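PDB 1Z47: putative ABC-transporter ATP-binding protein from Alicyclobacillus acidocaldarius, which probably binds and hydrolyses ATP as the ATPase subunit of a putative sulfate ABC transporter. Local coordinates for residues Ile246-Val251 and Val324-Val329; Ala281-Pro286 and Arg349-Pro354; Asp288-Pro293 and His344-Arg349. One frame throughout, in Å; residues are numbered along the deposited sequence.

All three contacts lie in the all-beta C-terminal part of the chain, with centres 10 to 14 Å apart. Interactions 2 and 3 pair neighbouring antiparallel strands, in the three-stranded and the five-stranded sheet respectively, through backbone hydrogen bonds. Interaction 1 runs between those sheets and depends on a side-chain amide instead. All are partly buried: 5 of 10 touching residues are buried in interaction 2, 4 of 11 in interaction 3, which has a polar rim beside its apolar face, and 2 of 6 in interaction 1. Arg349 and one water belong to both interactions 2 and 3, and the backbone of Pro286 probably hydrogen-bonds to His328 of interaction 1.

Interaction 1 (Ile246-Val251 and Val324-Val329); sequences IGESNV and VWEVHV
Asn250 presents its carboxamide to the backbone of Glu326 and uses both ends of the group. Its OD1 accepts from Glu326 N at 2.8 Å, on a lone pair and in the carbonyl plane, while its ND2 donates to Glu326 O at 2.9 Å. Both N-H directions are nearly straight, at 168° and 167°, and the acceptor lies close to the amide plane, so the two bonds fix the rotation of the group. Its CB sits over one face of Trp325, offset toward the rim, 3.9 Å from CE3. Were Asn250 replaced by an alanine, Glu326 N and O would probably lose these mates, weakening the link between the sheets, and the ND2 bond to Val284 O, within its own sheet, would go too. Glu326 extends its chain with CG anti to the backbone N (chi1 -179°), and its OE2 accepts a hydrogen bond from His328 NE2 at 2.8 Å, from above the carboxylate plane. The side chain of Glu248 crosses that of His328 at about a right angle, and its carboxylate meets the ring edge, OE2 lying 3.6 Å from CE1. Arg182 of the second subunit also packs on Glu248. Two carboxylates this close to His328 would probably favour its charged form.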
ATOM      1  N   ILE B 246       2.839  11.079   8.009  1.00 35.02           N
ATOM      2  CA  ILE B 246       4.042  10.311   7.628  1.00 37.39           C
ATOM      3  C   ILE B 246       4.263   9.229   8.683  1.00 39.87           C
ATOM      4  O   ILE B 246       4.160   9.500   9.890  1.00 41.03           O
ATOM      5  CB  ILE B 246       5.314  11.195   7.608  1.00 40.36           C
ATOM      6  CG1 ILE B 246       5.116  12.395   6.692  1.00 44.01           C
ATOM      7  CG2 ILE B 246       6.522  10.371   7.161  1.00 41.42           C
ATOM      8  CD1 ILE B 246       4.597  12.045   5.362  1.00 49.31           C
ATOM      9  N   GLY B 247       4.565   8.013   8.240  1.00 37.39           N
ATOM     10  CA  GLY B 247       4.777   6.919   9.173  1.00 36.58           C
ATOM     11  C   GLY B 247       3.439   6.590   9.805  1.00 37.32           C
ATOM     12  O   GLY B 247       2.402   7.106   9.392  1.00 35.44           O
ATOM     13  N   GLU B 248       3.466   5.738  10.815  1.00 35.48           N
ATOM     14  CA  GLU B 248       2.253   5.337  11.502  1.00 37.08           C
ATOM     15  C   GLU B 248       2.238   6.000  12.866  1.00 38.05           C
ATOM     16  O   GLU B 248       3.299   6.313  13.418  1.00 37.45           O
ATOM     17  CB  GLU B 248       2.232   3.818  11.618  1.00 33.73           C
ATOM     18  CG  GLU B 248       1.981   3.173  10.246  1.00 44.58           C
ATOM     19  CD  GLU B 248       2.191   1.674  10.226  1.00 51.92           C
ATOM     20  OE1 GLU B 248       3.324   1.244   9.911  1.00 59.08           O
ATOM     21  OE2 GLU B 248       1.227   0.933  10.524  1.00 55.34           O
ATOM     22  N   SER B 249       1.049   6.221  13.415  1.00 36.29           N
ATOM     23  CA  SER B 249       0.993   6.872  14.720  1.00 36.78           C
ATOM     24  C   SER B 249      -0.271   6.660  15.512  1.00 35.92           C
ATOM     25  O   SER B 249      -1.317   6.314  14.974  1.00 32.56           O
ATOM     26  CB  SER B 249       1.227   8.386  14.566  1.00 35.68           C
ATOM     27  OG  SER B 249       0.325   8.964  13.626  1.00 36.97           O
ATOM     28  N   ASN B 250      -0.125   6.817  16.818  1.00 33.39           N
ATOM     29  CA  ASN B 250      -1.248   6.781  17.735  1.00 33.38           C
ATOM     30  C   ASN B 250      -1.286   8.276  18.056  1.00 33.57           C
ATOM     31  O   ASN B 250      -0.250   8.867  18.350  1.00 34.38           O
ATOM     32  CB  ASN B 250      -0.909   5.970  18.986  1.00 32.10           C
ATOM     33  CG  ASN B 250      -0.883   4.469  18.720  1.00 29.91           C
ATOM     34  OD1 ASN B 250      -1.925   3.796  18.678  1.00 34.67           O
ATOM     35  ND2 ASN B 250       0.317   3.937  18.521  1.00 39.45           N
ATOM     36  N   VAL B 251      -2.448   8.903  17.950  1.00 32.69           N
ATOM     37  CA  VAL B 251      -2.546  10.325  18.231  1.00 28.69           C
ATOM     38  C   VAL B 251      -3.691  10.537  19.206  1.00 32.20           C
ATOM     39  O   VAL B 251      -4.824  10.089  18.962  1.00 24.97           O
ATOM     40  CB  VAL B 251      -2.840  11.137  16.938  1.00 31.97           C
ATOM     41  CG1 VAL B 251      -2.779  12.628  17.243  1.00 32.19           C
ATOM     42  CG2 VAL B 251      -1.846  10.746  15.821  1.00 28.24           C
ATOM     43  N   VAL B 324      -7.916   2.719  21.937  1.00 38.88           N
ATOM     44  CA  VAL B 324      -7.370   1.546  21.277  1.00 37.57           C
ATOM     45  C   VAL B 324      -6.068   1.965  20.625  1.00 36.79           C
ATOM     46  O   VAL B 324      -6.056   2.768  19.693  1.00 33.43           O
ATOM     47  CB  VAL B 324      -8.358   0.975  20.230  1.00 39.07           C
ATOM     48  CG1 VAL B 324      -7.695  -0.128  19.391  1.00 37.28           C
ATOM     49  CG2 VAL B 324      -9.552   0.392  20.944  1.00 42.54           C
ATOM     50  N   TRP B 325      -4.970   1.437  21.152  1.00 33.36           N
ATOM     51  CA  TRP B 325      -3.626   1.737  20.662  1.00 36.19           C
ATOM     52  C   TRP B 325      -3.079   0.617  19.784  1.00 35.37           C
ATOM     53  O   TRP B 325      -3.356  -0.560  20.026  1.00 40.57           O
ATOM     54  CB  TRP B 325      -2.640   1.897  21.821  1.00 37.37           C
ATOM     55  CG  TRP B 325      -2.766   3.159  22.604  1.00 38.91           C
ATOM     56  CD1 TRP B 325      -3.879   3.607  23.259  1.00 35.44           C
ATOM     57  CD2 TRP B 325      -1.738   4.128  22.845  1.00 32.57           C
ATOM     58  NE1 TRP B 325      -3.606   4.792  23.889  1.00 32.32           N
ATOM     59  CE2 TRP B 325      -2.302   5.137  23.659  1.00 35.81           C
ATOM     60  CE3 TRP B 325      -0.399   4.244  22.457  1.00 38.17           C
ATOM     61  CZ2 TRP B 325      -1.569   6.253  24.095  1.00 36.69           C
ATOM     62  CZ3 TRP B 325       0.336   5.352  22.889  1.00 38.97           C
ATOM     63  CH2 TRP B 325      -0.255   6.345  23.703  1.00 41.64           C
ATOM     64  N   GLU B 326      -2.294   0.993  18.776  1.00 37.11           N
ATOM     65  CA  GLU B 326      -1.646   0.022  17.910  1.00 37.82           C
ATOM     66  C   GLU B 326      -0.178   0.028  18.302  1.00 34.26           C
ATOM     67  O   GLU B 326       0.462   1.072  18.361  1.00 37.19           O
ATOM     68  CB  GLU B 326      -1.770   0.373  16.416  1.00 38.98           C
ATOM     69  CG  GLU B 326      -1.091  -0.697  15.531  1.00 43.42           C
ATOM     70  CD  GLU B 326      -1.266  -0.475  14.031  1.00 44.30           C
ATOM     71  OE1 GLU B 326      -2.128   0.334  13.634  1.00 45.92           O
ATOM     72  OE2 GLU B 326      -0.543  -1.133  13.252  1.00 41.65           O
ATOM     73  N   VAL B 327       0.337  -1.155  18.587  1.00 36.47           N
ATOM     74  CA  VAL B 327       1.718  -1.311  18.997  1.00 35.99           C
ATOM     75  C   VAL B 327       2.397  -2.336  18.087  1.00 34.86           C
ATOM     76  O   VAL B 327       1.781  -3.326  17.700  1.00 36.78           O
ATOM     77  CB  VAL B 327       1.796  -1.834  20.467  1.00 40.93           C
ATOM     78  CG1 VAL B 327       3.269  -2.094  20.861  1.00 40.62           C
ATOM     79  CG2 VAL B 327       1.130  -0.813  21.435  1.00 36.46           C
ATOM     80  N   HIS B 328       3.666  -2.099  17.770  1.00 39.64           N
ATOM     81  CA  HIS B 328       4.420  -3.025  16.930  1.00 42.50           C
ATOM     82  C   HIS B 328       5.504  -3.700  17.768  1.00 40.29           C
ATOM     83  O   HIS B 328       6.401  -3.034  18.266  1.00 44.56           O
ATOM     84  CB  HIS B 328       5.047  -2.276  15.742  1.00 41.90           C
ATOM     85  CG  HIS B 328       4.045  -1.822  14.720  1.00 36.35           C
ATOM     86  ND1 HIS B 328       4.398  -1.125  13.586  1.00 35.94           N
ATOM     87  CD2 HIS B 328       2.701  -1.997  14.652  1.00 34.99           C
ATOM     88  CE1 HIS B 328       3.315  -0.885  12.865  1.00 38.27           C
ATOM     89  NE2 HIS B 328       2.271  -1.405  13.489  1.00 35.31           N
ATOM     90  N   VAL B 329       5.408  -5.012  17.949  1.00 45.12           N
ATOM     91  CA  VAL B 329       6.435  -5.718  18.729  1.00 48.66           C
ATOM     92  C   VAL B 329       7.285  -6.591  17.801  1.00 49.07           C
ATOM     93  O   VAL B 329       6.788  -7.071  16.787  1.00 48.55           O
ATOM     94  CB  VAL B 329       5.813  -6.596  19.825  1.00 44.86           C
ATOM     95  CG1 VAL B 329       4.965  -5.737  20.761  1.00 50.91           C
ATOM     96  CG2 VAL B 329       4.960  -7.686  19.209  1.00 52.94           C
TER

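Interaction 2 (Ala281-Pro286 and Arg349-Pro354); sequences AVVVRP and RWFIFP
Four backbone hydrogen bonds join Ala281 to Phe353 and Val283 to Phe351, the hydrogen-bonded pairs of two antiparallel strands whose axes approach to 4.7 Å. The bond from Ala281 N to Phe353 O measures 2.6 Å and that from Val283 N to Phe351 O 2.9 Å. Between them, at the non-hydrogen-bonded pair Val282 and Ile352, Ile352 CA makes a CA-H...O contact with Ala281 O at 3.4 Å. One water accepts from Arg285 N and donates to Arg349 O, continuing the link past the strand pairing. Among the apolar contacts, Val283 CG1, anti to the backbone N (chi1 -178°), reaches the edge of the Phe351 ring in its plane, 4.0 Å from CD1. Val284 lies alongside Trp350, with CG2 3.8 Å from CB. Arg285 packs on Phe351: NH2 comes to 3.7 Å from CE1 at the ring edge, the planes 84° apart. The guanidinium is held by the backbone oxygens of Ile246, Glu248 and Tyr234, and makes its cation-pi contact with Tyr234. Leu240 of helix 240-245 packs on Ala281, Val283 and Phe353. With strand 250-255 on the far side of 279-284, the pair completes a three-stranded antiparallel sheet, consistent with the OB-like C-terminal regulatory domain of CysA proteins.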
ATOM      1  N   ALA B 281      -1.706  17.338  21.369  1.00 31.17           N
ATOM      2  CA  ALA B 281      -1.865  16.037  20.739  1.00 30.93           C
ATOM      3  C   ALA B 281      -0.565  15.315  21.068  1.00 28.36           C
ATOM      4  O   ALA B 281       0.515  15.852  20.857  1.00 32.71           O
ATOM      5  CB  ALA B 281      -2.006  16.168  19.193  1.00 24.83           C
ATOM      6  N   VAL B 282      -0.670  14.122  21.618  1.00 31.90           N
ATOM      7  CA  VAL B 282       0.525  13.342  21.893  1.00 36.17           C
ATOM      8  C   VAL B 282       0.578  12.376  20.700  1.00 32.87           C
ATOM      9  O   VAL B 282      -0.436  11.755  20.355  1.00 33.14           O
ATOM     10  CB  VAL B 282       0.390  12.520  23.177  1.00 36.53           C
ATOM     11  CG1 VAL B 282       1.762  12.037  23.631  1.00 41.04           C
ATOM     12  CG2 VAL B 282      -0.289  13.336  24.225  1.00 48.49           C
ATOM     13  N   VAL B 283       1.737  12.279  20.061  1.00 34.71           N
ATOM     14  CA  VAL B 283       1.898  11.367  18.923  1.00 37.03           C
ATOM     15  C   VAL B 283       2.935  10.302  19.293  1.00 34.49           C
ATOM     16  O   VAL B 283       4.076  10.624  19.614  1.00 35.04           O
ATOM     17  CB  VAL B 283       2.334  12.150  17.661  1.00 33.08           C
ATOM     18  CG1 VAL B 283       2.457  11.210  16.452  1.00 35.33           C
ATOM     19  CG2 VAL B 283       1.296  13.210  17.346  1.00 30.03           C
ATOM     20  N   VAL B 284       2.527   9.041  19.267  1.00 35.47           N
ATOM     21  CA  VAL B 284       3.429   7.946  19.616  1.00 37.28           C
ATOM     22  C   VAL B 284       3.351   6.864  18.550  1.00 35.34           C
ATOM     23  O   VAL B 284       2.276   6.319  18.286  1.00 33.15           O
ATOM     24  CB  VAL B 284       3.053   7.336  21.015  1.00 37.63           C
ATOM     25  CG1 VAL B 284       3.988   6.170  21.371  1.00 33.25           C
ATOM     26  CG2 VAL B 284       3.086   8.440  22.094  1.00 36.44           C
ATOM     27  N   ARG B 285       4.490   6.564  17.925  1.00 35.80           N
ATOM     28  CA  ARG B 285       4.520   5.540  16.887  1.00 35.00           C
ATOM     29  C   ARG B 285       4.382   4.139  17.466  1.00 32.39           C
ATOM     30  O   ARG B 285       4.932   3.843  18.516  1.00 34.75           O
ATOM     31  CB  ARG B 285       5.791   5.703  16.041  1.00 39.15           C
ATOM     32  CG  ARG B 285       5.809   7.055  15.305  1.00 38.88           C
ATOM     33  CD  ARG B 285       6.778   7.073  14.135  1.00 39.25           C
ATOM     34  NE  ARG B 285       7.018   8.407  13.615  1.00 35.96           N
ATOM     35  CZ  ARG B 285       6.226   9.037  12.761  1.00 36.85           C
ATOM     36  NH1 ARG B 285       5.122   8.454  12.318  1.00 37.73           N
ATOM     37  NH2 ARG B 285       6.555  10.245  12.336  1.00 38.09           N
ATOM     38  N   PRO B 286       3.628   3.261  16.794  1.00 31.21           N
ATOM     39  CA  PRO B 286       3.406   1.884  17.266  1.00 31.97           C
ATOM     40  C   PRO B 286       4.657   1.120  17.721  1.00 39.96           C
ATOM     41  O   PRO B 286       4.606   0.347  18.680  1.00 41.52           O
ATOM     42  CB  PRO B 286       2.727   1.216  16.079  1.00 33.32           C
ATOM     43  CG  PRO B 286       1.906   2.341  15.486  1.00 36.48           C
ATOM     44  CD  PRO B 286       2.924   3.496  15.520  1.00 33.89           C
ATOM     45  N   ARG B 349       9.300   6.873  22.893  1.00 37.85           N
ATOM     46  CA  ARG B 349       9.580   8.093  22.118  1.00 37.12           C
ATOM     47  C   ARG B 349       8.211   8.670  21.767  1.00 36.94           C
ATOM     48  O   ARG B 349       7.229   7.910  21.666  1.00 32.76           O
ATOM     49  CB  ARG B 349      10.358   7.783  20.837  1.00 35.31           C
ATOM     50  CG  ARG B 349      11.745   7.193  21.099  1.00 46.83           C
ATOM     51  CD  ARG B 349      12.384   6.587  19.847  1.00 50.55           C
ATOM     52  NE  ARG B 349      12.497   7.556  18.761  1.00 57.00           N
ATOM     53  CZ  ARG B 349      13.056   7.300  17.582  1.00 65.43           C
ATOM     54  NH1 ARG B 349      13.565   6.095  17.327  1.00 69.75           N
ATOM     55  NH2 ARG B 349      13.100   8.247  16.651  1.00 67.25           N
ATOM     56  N   TRP B 350       8.160   9.983  21.566  1.00 35.93           N
ATOM     57  CA  TRP B 350       6.896  10.662  21.269  1.00 39.04           C
ATOM     58  C   TRP B 350       7.109  12.072  20.760  1.00 41.09           C
ATOM     59  O   TRP B 350       8.223  12.624  20.804  1.00 36.94           O
ATOM     60  CB  TRP B 350       6.032  10.727  22.544  1.00 42.48           C
ATOM     61  CG  TRP B 350       6.689  11.493  23.689  1.00 46.07           C
ATOM     62  CD1 TRP B 350       6.655  12.843  23.907  1.00 46.62           C
ATOM     63  CD2 TRP B 350       7.566  10.951  24.696  1.00 47.15           C
ATOM     64  NE1 TRP B 350       7.458  13.174  24.983  1.00 43.43           N
ATOM     65  CE2 TRP B 350       8.028  12.033  25.479  1.00 48.56           C
ATOM     66  CE3 TRP B 350       8.009   9.658  25.004  1.00 51.24           C
ATOM     67  CZ2 TRP B 350       8.917  11.860  26.553  1.00 49.71           C
ATOM     68  CZ3 TRP B 350       8.896   9.488  26.071  1.00 51.55           C
ATOM     69  CH2 TRP B 350       9.337  10.587  26.827  1.00 46.95           C
ATOM     70  N   PHE B 351       6.014  12.654  20.271  1.00 38.22           N
ATOM     71  CA  PHE B 351       5.992  14.024  19.794  1.00 35.56           C
ATOM     72  C   PHE B 351       4.817  14.630  20.575  1.00 36.15           C
ATOM     73  O   PHE B 351       3.902  13.912  21.001  1.00 37.71           O
ATOM     74  CB  PHE B 351       5.638  14.116  18.300  1.00 39.98           C
ATOM     75  CG  PHE B 351       6.641  13.462  17.380  1.00 40.90           C
ATOM     76  CD1 PHE B 351       6.216  12.549  16.415  1.00 39.48           C
ATOM     77  CD2 PHE B 351       7.997  13.796  17.447  1.00 41.66           C
ATOM     78  CE1 PHE B 351       7.137  11.967  15.513  1.00 43.39           C
ATOM     79  CE2 PHE B 351       8.924  13.227  16.560  1.00 43.71           C
ATOM     80  CZ  PHE B 351       8.488  12.309  15.587  1.00 43.05           C
ATOM     81  N   ILE B 352       4.848  15.937  20.747  1.00 36.56           N
ATOM     82  CA  ILE B 352       3.762  16.646  21.431  1.00 38.84           C
ATOM     83  C   ILE B 352       3.536  17.944  20.667  1.00 37.30           C
ATOM     84  O   ILE B 352       4.457  18.740  20.472  1.00 40.82           O
ATOM     85  CB  ILE B 352       4.102  16.957  22.915  1.00 34.33           C
ATOM     86  CG1 ILE B 352       4.277  15.648  23.677  1.00 35.99           C
ATOM     87  CG2 ILE B 352       2.942  17.766  23.575  1.00 34.54           C
ATOM     88  CD1 ILE B 352       4.572  15.807  25.153  1.00 37.33           C
ATOM     89  N   PHE B 353       2.317  18.137  20.184  1.00 33.88           N
ATOM     90  CA  PHE B 353       1.986  19.353  19.452  1.00 30.10           C
ATOM     91  C   PHE B 353       0.749  19.973  20.088  1.00 32.32           C
ATOM     92  O   PHE B 353      -0.133  19.264  20.550  1.00 32.63           O
ATOM     93  CB  PHE B 353       1.632  19.075  17.992  1.00 35.40           C
ATOM     94  CG  PHE B 353       2.787  18.636  17.142  1.00 35.88           C
ATOM     95  CD1 PHE B 353       3.097  17.293  17.017  1.00 38.05           C
ATOM     96  CD2 PHE B 353       3.525  19.571  16.425  1.00 37.18           C
ATOM     97  CE1 PHE B 353       4.131  16.880  16.178  1.00 35.54           C
ATOM     98  CE2 PHE B 353       4.563  19.176  15.584  1.00 39.08           C
ATOM     99  CZ  PHE B 353       4.864  17.826  15.462  1.00 36.76           C
ATOM    100  N   PRO B 354       0.673  21.304  20.091  1.00 32.70           N
ATOM    101  CA  PRO B 354      -0.439  22.071  20.649  1.00 39.77           C
ATOM    102  C   PRO B 354      -1.654  21.836  19.776  1.00 43.41           C
ATOM    103  O   PRO B 354      -1.533  21.852  18.545  1.00 41.94           O
ATOM    104  CB  PRO B 354       0.017  23.520  20.518  1.00 39.07           C
ATOM    105  CG  PRO B 354       1.521  23.425  20.287  1.00 42.86           C
ATOM    106  CD  PRO B 354       1.653  22.201  19.453  1.00 40.59           C
TER
HETATM  107  O   HOH W   1       6.659   7.538  18.976  1.00 34.07           O

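Interaction 3 (Asp288-Pro293 and His344-Arg349); sequences DVELQP and HMNVTR
Thr348 turns OG1 into the position between its backbone N and carbonyl carbon (chi1 66°), over the carbonyl of Asp288, while CG2, anti to the carbonyl carbon, faces the chain of Glu290. From there OG1 donates to Asp288 O at 3.0 Å, from above the carbonyl plane. That adds a second bond to Asp288 O, which Thr348 N already reaches nearly along the C=O axis at 2.8 Å, with an N-H angle of 173°. The side chain of Asp288 crosses that of Thr348 at about a right angle and continues to Arg349, where OD1 is 3.7 Å from CD. Its OD2 takes a bond from a water that also donates to Arg349 O; the Arg349 guanidinium has its salt bridge with Glu235. Gln292 and His344 close the far end with a reciprocal backbone pair, of which His344 N to Gln292 O is the shorter at 2.9 Å. Their side chains lie side by side, Gln292 NE2 4.1 Å from His344 CD2. On the opposite face, Leu291 CD2 lies 4.1 Å from Met345 CG, and Val289 packs on Val347. This apolar face turns inward: Val327 of strand 324-330 covers Val289 and Leu291, Val284 of strand 279-284 touches Val289 and Val347, and Met345 meets Ile317 and Thr319 of strand 312-319.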
ATOM      1  N   ASP B 288       7.242   2.437  19.023  1.00 48.97           N
ATOM      2  CA  ASP B 288       7.794   3.085  20.216  1.00 48.53           C
ATOM      3  C   ASP B 288       7.085   2.832  21.530  1.00 49.37           C
ATOM      4  O   ASP B 288       7.198   3.631  22.456  1.00 54.61           O
ATOM      5  CB  ASP B 288       7.876   4.592  20.003  1.00 49.07           C
ATOM      6  CG  ASP B 288       8.775   4.962  18.863  1.00 47.27           C
ATOM      7  OD1 ASP B 288       9.801   4.269  18.685  1.00 52.18           O
ATOM      8  OD2 ASP B 288       8.467   5.947  18.151  1.00 43.78           O
ATOM      9  N   VAL B 289       6.360   1.727  21.617  1.00 51.04           N
ATOM     10  CA  VAL B 289       5.643   1.369  22.828  1.00 51.62           C
ATOM     11  C   VAL B 289       5.978  -0.086  23.174  1.00 57.17           C
ATOM     12  O   VAL B 289       5.880  -0.965  22.316  1.00 58.20           O
ATOM     13  CB  VAL B 289       4.127   1.512  22.615  1.00 52.44           C
ATOM     14  CG1 VAL B 289       3.380   1.156  23.891  1.00 50.05           C
ATOM     15  CG2 VAL B 289       3.802   2.954  22.164  1.00 44.02           C
ATOM     16  N   GLU B 290       6.380  -0.336  24.422  1.00 58.58           N
ATOM     17  CA  GLU B 290       6.736  -1.691  24.855  1.00 55.35           C
ATOM     18  C   GLU B 290       5.711  -2.280  25.813  1.00 57.23           C
ATOM     19  O   GLU B 290       5.210  -1.592  26.701  1.00 60.56           O
ATOM     20  CB  GLU B 290       8.113  -1.668  25.505  1.00 60.19           C
ATOM     21  CG  GLU B 290       9.080  -0.758  24.772  1.00 63.51           C
ATOM     22  CD  GLU B 290      10.491  -0.820  25.330  1.00 68.93           C
ATOM     23  OE1 GLU B 290      11.236  -1.764  24.984  1.00 71.23           O
ATOM     24  OE2 GLU B 290      10.853   0.075  26.121  1.00 71.78           O
ATOM     25  N   LEU B 291       5.396  -3.559  25.632  1.00 58.20           N
ATOM     26  CA  LEU B 291       4.418  -4.225  26.475  1.00 60.92           C
ATOM     27  C   LEU B 291       5.042  -5.254  27.409  1.00 65.58           C
ATOM     28  O   LEU B 291       5.956  -5.987  27.032  1.00 66.89           O
ATOM     29  CB  LEU B 291       3.362  -4.889  25.602  1.00 61.58           C
ATOM     30  CG  LEU B 291       2.858  -3.964  24.490  1.00 60.35           C
ATOM     31  CD1 LEU B 291       1.817  -4.687  23.671  1.00 61.18           C
ATOM     32  CD2 LEU B 291       2.296  -2.692  25.093  1.00 61.50           C
ATOM     33  N   GLN B 292       4.526  -5.300  28.630  1.00 67.63           N
ATOM     34  CA  GLN B 292       5.006  -6.219  29.645  1.00 69.78           C
ATOM     35  C   GLN B 292       3.772  -6.700  30.369  1.00 71.24           C
ATOM     36  O   GLN B 292       2.889  -5.901  30.681  1.00 71.93           O
ATOM     37  CB  GLN B 292       5.959  -5.481  30.584  1.00 70.87           C
ATOM     38  CG  GLN B 292       7.108  -4.843  29.812  1.00 74.49           C
ATOM     39  CD  GLN B 292       8.060  -4.039  30.678  1.00 79.72           C
ATOM     40  OE1 GLN B 292       8.642  -4.559  31.632  1.00 83.40           O
ATOM     41  NE2 GLN B 292       8.236  -2.762  30.339  1.00 80.05           N
ATOM     42  N   PRO B 293       3.683  -8.016  30.634  1.00 72.09           N
ATOM     43  CA  PRO B 293       2.532  -8.616  31.321  1.00 72.39           C
ATOM     44  C   PRO B 293       2.161  -7.883  32.608  1.00 72.04           C
ATOM     45  O   PRO B 293       2.987  -7.178  33.190  1.00 72.49           O
ATOM     46  CB  PRO B 293       2.994 -10.055  31.578  1.00 74.20           C
ATOM     47  CG  PRO B 293       3.970 -10.305  30.454  1.00 72.63           C
ATOM     48  CD  PRO B 293       4.746  -9.018  30.429  1.00 71.37           C
ATOM     49  N   HIS B 344       0.864  -3.796  30.566  1.00 54.37           N
ATOM     50  CA  HIS B 344       1.443  -2.527  30.983  1.00 57.22           C
ATOM     51  C   HIS B 344       2.105  -1.975  29.732  1.00 58.99           C
ATOM     52  O   HIS B 344       2.706  -2.740  28.975  1.00 61.28           O
ATOM     53  CB  HIS B 344       2.503  -2.781  32.067  1.00 60.31           C
ATOM     54  CG  HIS B 344       3.465  -1.648  32.273  1.00 57.88           C
ATOM     55  ND1 HIS B 344       3.284  -0.679  33.237  1.00 62.61           N
ATOM     56  CD2 HIS B 344       4.626  -1.341  31.648  1.00 60.06           C
ATOM     57  CE1 HIS B 344       4.291   0.176  33.198  1.00 57.61           C
ATOM     58  NE2 HIS B 344       5.119  -0.202  32.242  1.00 59.60           N
ATOM     59  N   MET B 345       1.985  -0.663  29.515  1.00 58.53           N
ATOM     60  CA  MET B 345       2.567   0.023  28.359  1.00 57.69           C
ATOM     61  C   MET B 345       3.794   0.825  28.743  1.00 58.08           C
ATOM     62  O   MET B 345       3.899   1.311  29.862  1.00 61.01           O
ATOM     63  CB  MET B 345       1.563   0.995  27.740  1.00 58.68           C
ATOM     64  CG  MET B 345       0.409   0.353  27.017  1.00 62.89           C
ATOM     65  SD  MET B 345      -0.848   1.599  26.646  1.00 63.20           S
ATOM     66  CE  MET B 345      -2.133   1.075  27.728  1.00 61.73           C
ATOM     67  N   ASN B 346       4.698   0.992  27.787  1.00 59.08           N
ATOM     68  CA  ASN B 346       5.925   1.733  28.008  1.00 59.65           C
ATOM     69  C   ASN B 346       6.234   2.600  26.796  1.00 59.79           C
ATOM     70  O   ASN B 346       6.909   2.156  25.855  1.00 62.18           O
ATOM     71  CB  ASN B 346       7.079   0.763  28.221  1.00 63.67           C
ATOM     72  CG  ASN B 346       8.285   1.422  28.841  1.00 63.71           C
ATOM     73  OD1 ASN B 346       8.596   2.591  28.577  1.00 64.97           O
ATOM     74  ND2 ASN B 346       8.987   0.667  29.666  1.00 68.08           N
ATOM     75  N   VAL B 347       5.759   3.841  26.811  1.00 54.66           N
ATOM     76  CA  VAL B 347       6.009   4.732  25.693  1.00 51.94           C
ATOM     77  C   VAL B 347       7.470   5.125  25.778  1.00 50.56           C
ATOM     78  O   VAL B 347       7.896   5.600  26.813  1.00 47.36           O
ATOM     79  CB  VAL B 347       5.089   5.969  25.784  1.00 52.34           C
ATOM     80  CG1 VAL B 347       5.418   6.974  24.692  1.00 53.27           C
ATOM     81  CG2 VAL B 347       3.651   5.513  25.677  1.00 51.33           C
ATOM     82  N   THR B 348       8.233   4.905  24.701  1.00 48.06           N
ATOM     83  CA  THR B 348       9.663   5.231  24.688  1.00 43.89           C
ATOM     84  C   THR B 348      10.061   6.496  23.923  1.00 42.78           C
ATOM     85  O   THR B 348      11.076   7.102  24.241  1.00 41.01           O
ATOM     86  CB  THR B 348      10.519   4.040  24.140  1.00 44.15           C
ATOM     87  OG1 THR B 348      10.227   3.820  22.752  1.00 45.07           O
ATOM     88  CG2 THR B 348      10.230   2.769  24.934  1.00 40.88           C
ATOM     89  N   ARG B 349       9.300   6.873  22.893  1.00 37.85           N
ATOM     90  CA  ARG B 349       9.580   8.093  22.118  1.00 37.12           C
ATOM     91  C   ARG B 349       8.211   8.670  21.767  1.00 36.94           C
ATOM     92  O   ARG B 349       7.229   7.910  21.666  1.00 32.76           O
ATOM     93  CB  ARG B 349      10.358   7.783  20.837  1.00 35.31           C
ATOM     94  CG  ARG B 349      11.745   7.193  21.099  1.00 46.83           C
ATOM     95  CD  ARG B 349      12.384   6.587  19.847  1.00 50.55           C
ATOM     96  NE  ARG B 349      12.497   7.556  18.761  1.00 57.00           N
ATOM     97  CZ  ARG B 349      13.056   7.300  17.582  1.00 65.43           C
ATOM     98  NH1 ARG B 349      13.565   6.095  17.327  1.00 69.75           N
ATOM     99  NH2 ARG B 349      13.100   8.247  16.651  1.00 67.25           N
TER
HETATM  100  O   HOH W   1       6.659   7.538  18.976  1.00 34.07           O